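Local coordinates for flagellar protein FliT (Bordetella bronchiseptica, PDB 3H3M) that probably acts as a flagellar export chaperone, binding flagellar proteins such as the filament cap before their secretion and assembly, at residues 23-34 and 49-60. Sequence-based numbering, arbitrary orientation.
Sequences IYQDIANLTSRM and HGQEYVCLVERL
L30 drops its side chain into a hole formed by H49, E52, Y53 and L56, a knobs-into-holes fit. With CG anti to the backbone N (chi1 -179°), CD2 is carried onto the facing helix, 3.7 Å from Y53 CB, while CD1 lies 3.7 Å from H49 ND1. One turn earlier I27 is a second knob, among Y53, L56, V57 and L60; its CG1 runs alongside L56 in the opposite direction, 3.7 Å from L56 CB. Y53 returns the fit from the other helix: T31 CG2 meets its ring at the edge, in plane, 3.5 Å from CE1, and the selenium of M34 (a selenomethionine) lies obliquely 5.2 Å from the ring centroid, a Met-aromatic contact. Such reciprocal knobs join two antiparallel helices of an all-helical hairpin, their short axes 9.8 Å apart at an angle of 163°, against which helix 72-105 packs. Nearer the turn that joins the two helices, R33 CB sits over one face of the H49 imidazole, 4.1 Å from its centroid, a CH-pi contact. A water bridges H49 NE2 to R33 O, which probably limits rotation of the ring. Beyond a bend at chi3 (-86°), the R33 guanidinium receives E52 at its edge; the NH1 to OE1 salt bridge is long, 3.4 Å, and its hydrogen bond weak. In the outer shell, N87 of helix 72-105 hydrogen-bonds to T31 OG1, and E64 holds the Y24 hydroxyl. R92 of the second subunit makes a cation-pi contact with Y53, placing this ring at the dimer interface.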
# COMPACT_ATOMS: atom_id res chain seq x y z
N ILE A 23 -8.68 10.05 -9.28
CA ILE A 23 -7.36 9.42 -9.08
C ILE A 23 -7.38 8.34 -7.99
O ILE A 23 -6.71 7.33 -8.13
CB ILE A 23 -6.25 10.48 -8.80
CG1 ILE A 23 -6.11 11.46 -9.99
CG2 ILE A 23 -4.92 9.81 -8.49
CD1 ILE A 23 -5.88 10.79 -11.41
N TYR A 24 -8.12 8.54 -6.91
CA TYR A 24 -8.23 7.49 -5.93
C TYR A 24 -8.85 6.25 -6.55
O TYR A 24 -8.47 5.12 -6.25
CB TYR A 24 -9.05 7.93 -4.73
CG TYR A 24 -8.30 8.80 -3.73
CD1 TYR A 24 -8.69 10.11 -3.52
CD2 TYR A 24 -7.22 8.31 -3.01
CE1 TYR A 24 -8.01 10.92 -2.62
CE2 TYR A 24 -6.54 9.12 -2.11
CZ TYR A 24 -6.94 10.42 -1.91
OH TYR A 24 -6.30 11.26 -1.02
N GLN A 25 -9.84 6.46 -7.41
CA GLN A 25 -10.51 5.34 -8.08
C GLN A 25 -9.48 4.58 -8.92
O GLN A 25 -9.37 3.38 -8.82
CB GLN A 25 -11.68 5.87 -8.92
CG GLN A 25 -12.41 4.79 -9.68
CD GLN A 25 -13.18 3.90 -8.77
OE1 GLN A 25 -14.18 4.33 -8.20
NE2 GLN A 25 -12.73 2.65 -8.61
N ASP A 26 -8.72 5.31 -9.73
CA ASP A 26 -7.71 4.71 -10.59
C ASP A 26 -6.67 3.93 -9.85
O ASP A 26 -6.19 2.93 -10.37
CB ASP A 26 -7.02 5.77 -11.47
CG ASP A 26 -7.97 6.42 -12.46
OD1 ASP A 26 -8.80 5.71 -13.06
OD2 ASP A 26 -7.91 7.66 -12.62
N ILE A 27 -6.28 4.42 -8.67
CA ILE A 27 -5.30 3.72 -7.81
C ILE A 27 -5.90 2.45 -7.19
O ILE A 27 -5.22 1.41 -7.10
CB ILE A 27 -4.71 4.62 -6.65
CG1 ILE A 27 -3.83 5.76 -7.21
CG2 ILE A 27 -3.88 3.75 -5.64
CD1 ILE A 27 -3.50 6.87 -6.22
N ALA A 28 -7.15 2.55 -6.77
CA ALA A 28 -7.88 1.39 -6.36
C ALA A 28 -7.96 0.39 -7.52
O ALA A 28 -7.73 -0.80 -7.35
CB ALA A 28 -9.27 1.78 -5.85
N ASN A 29 -8.22 0.86 -8.74
CA ASN A 29 -8.37 -0.11 -9.84
C ASN A 29 -7.03 -0.78 -10.11
O ASN A 29 -6.95 -2.01 -10.26
CB ASN A 29 -8.97 0.54 -11.11
CG ASN A 29 -10.43 1.00 -10.89
OD1 ASN A 29 -11.14 0.47 -10.01
ND2 ASN A 29 -10.87 2.01 -11.68
N LEU A 30 -5.99 0.04 -10.12
CA LEU A 30 -4.65 -0.43 -10.35
C LEU A 30 -4.20 -1.42 -9.28
O LEU A 30 -3.66 -2.45 -9.60
CB LEU A 30 -3.69 0.74 -10.41
CG LEU A 30 -2.27 0.29 -10.68
CD1 LEU A 30 -2.13 -0.49 -11.97
CD2 LEU A 30 -1.39 1.51 -10.67
N THR A 31 -4.47 -1.11 -8.01
CA THR A 31 -4.09 -2.00 -6.90
C THR A 31 -4.86 -3.32 -6.95
O THR A 31 -4.34 -4.34 -6.51
CB THR A 31 -4.23 -1.29 -5.52
OG1 THR A 31 -5.57 -0.82 -5.35
CG2 THR A 31 -3.27 -0.14 -5.42
N SER A 32 -6.07 -3.30 -7.52
CA SER A 32 -6.85 -4.52 -7.74
C SER A 32 -6.21 -5.38 -8.87
O SER A 32 -6.16 -6.61 -8.78
CB SER A 32 -8.32 -4.19 -8.05
OG SER A 32 -9.02 -3.65 -6.92
N ARG A 33 -5.73 -4.73 -9.92
CA ARG A 33 -4.93 -5.43 -10.94
C ARG A 33 -3.67 -6.00 -10.30
O ARG A 33 -3.29 -7.14 -10.58
CB ARG A 33 -4.58 -4.49 -12.11
CG ARG A 33 -5.65 -4.47 -13.22
CD ARG A 33 -5.35 -3.44 -14.27
NE ARG A 33 -5.91 -2.16 -13.84
CZ ARG A 33 -5.46 -0.94 -14.16
NH1 ARG A 33 -4.39 -0.78 -14.97
NH2 ARG A 33 -6.09 0.14 -13.66
N MSE A 34 -3.03 -5.26 -9.40
CA MSE A 34 -1.81 -5.80 -8.80
C MSE A 34 -2.14 -7.06 -8.03
O MSE A 34 -1.41 -8.04 -8.10
CB MSE A 34 -1.12 -4.86 -7.85
CG MSE A 34 -0.72 -3.62 -8.46
SE MSE A 34 0.41 -2.66 -7.18
CE MSE A 34 -0.93 -2.33 -5.75
N HIS A 49 3.04 -3.00 -12.91
CA HIS A 49 1.90 -2.14 -12.47
C HIS A 49 2.35 -1.00 -11.54
O HIS A 49 1.73 0.04 -11.49
CB HIS A 49 0.88 -2.96 -11.72
CG HIS A 49 0.04 -3.83 -12.57
ND1 HIS A 49 -0.57 -3.37 -13.72
CD2 HIS A 49 -0.38 -5.10 -12.40
CE1 HIS A 49 -1.30 -4.35 -14.24
NE2 HIS A 49 -1.19 -5.41 -13.47
N GLY A 50 3.42 -1.22 -10.79
CA GLY A 50 4.00 -0.17 -9.97
C GLY A 50 4.44 1.06 -10.74
O GLY A 50 4.57 2.15 -10.16
N GLN A 51 4.69 0.92 -12.04
CA GLN A 51 5.11 2.10 -12.81
C GLN A 51 3.98 3.11 -12.94
O GLN A 51 4.14 4.30 -12.65
CB GLN A 51 5.66 1.70 -14.17
CG GLN A 51 7.11 1.14 -14.07
N GLU A 52 2.81 2.61 -13.32
CA GLU A 52 1.60 3.41 -13.36
C GLU A 52 1.31 3.96 -11.96
O GLU A 52 0.96 5.12 -11.81
CB GLU A 52 0.44 2.54 -13.84
CG GLU A 52 -0.71 3.30 -14.51
CD GLU A 52 -1.87 2.39 -14.87
OE1 GLU A 52 -1.63 1.25 -15.33
OE2 GLU A 52 -3.04 2.83 -14.70
N TYR A 53 1.48 3.11 -10.95
CA TYR A 53 1.16 3.43 -9.56
C TYR A 53 1.83 4.71 -9.11
O TYR A 53 1.22 5.52 -8.47
CB TYR A 53 1.57 2.26 -8.66
CG TYR A 53 1.19 2.33 -7.19
CD1 TYR A 53 0.03 1.69 -6.70
CD2 TYR A 53 2.01 2.97 -6.27
CE1 TYR A 53 -0.30 1.72 -5.32
CE2 TYR A 53 1.70 3.00 -4.90
CZ TYR A 53 0.55 2.37 -4.43
OH TYR A 53 0.29 2.42 -3.07
N VAL A 54 3.09 4.88 -9.48
CA VAL A 54 3.89 6.03 -9.06
C VAL A 54 3.48 7.30 -9.81
O VAL A 54 3.52 8.41 -9.26
CB VAL A 54 5.39 5.73 -9.26
CG1 VAL A 54 6.27 6.99 -9.26
CG2 VAL A 54 5.85 4.73 -8.19
N CYS A 55 3.07 7.10 -11.05
CA CYS A 55 2.48 8.17 -11.86
C CYS A 55 1.24 8.75 -11.20
O CYS A 55 1.05 9.95 -11.15
CB CYS A 55 2.06 7.62 -13.23
SG CYS A 55 3.09 8.14 -14.58
N LEU A 56 0.40 7.82 -10.74
CA LEU A 56 -0.92 8.08 -10.20
C LEU A 56 -0.79 8.79 -8.84
O LEU A 56 -1.56 9.68 -8.53
CB LEU A 56 -1.71 6.75 -10.10
CG LEU A 56 -3.02 6.51 -10.90
CD1 LEU A 56 -3.14 7.26 -12.26
CD2 LEU A 56 -3.33 4.98 -11.06
N VAL A 57 0.22 8.41 -8.07
CA VAL A 57 0.50 9.02 -6.78
C VAL A 57 1.04 10.44 -6.98
O VAL A 57 0.62 11.33 -6.28
CB VAL A 57 1.42 8.10 -5.93
CG1 VAL A 57 2.05 8.85 -4.74
CG2 VAL A 57 0.62 6.84 -5.48
N GLU A 58 1.90 10.64 -7.96
CA GLU A 58 2.38 11.97 -8.30
C GLU A 58 1.18 12.87 -8.65
O GLU A 58 1.07 14.01 -8.12
CB GLU A 58 3.40 11.96 -9.46
CG GLU A 58 4.77 11.26 -9.15
N ARG A 59 0.28 12.37 -9.50
CA ARG A 59 -0.84 13.19 -9.98
C ARG A 59 -1.75 13.51 -8.82
O ARG A 59 -2.24 14.62 -8.71
CB ARG A 59 -1.65 12.48 -11.08
CG ARG A 59 -2.18 13.47 -12.16
N LEU A 60 -1.96 12.53 -7.96
CA LEU A 60 -2.66 12.71 -6.71
C LEU A 60 -2.03 13.82 -5.92
O LEU A 60 -2.72 14.63 -5.31
CB LEU A 60 -2.59 11.44 -5.86
CG LEU A 60 -3.79 11.11 -4.97
CD1 LEU A 60 -3.40 10.22 -3.77
CD2 LEU A 60 -4.39 12.36 -4.51
O HOH W 1 -3.12 -7.61 -13.60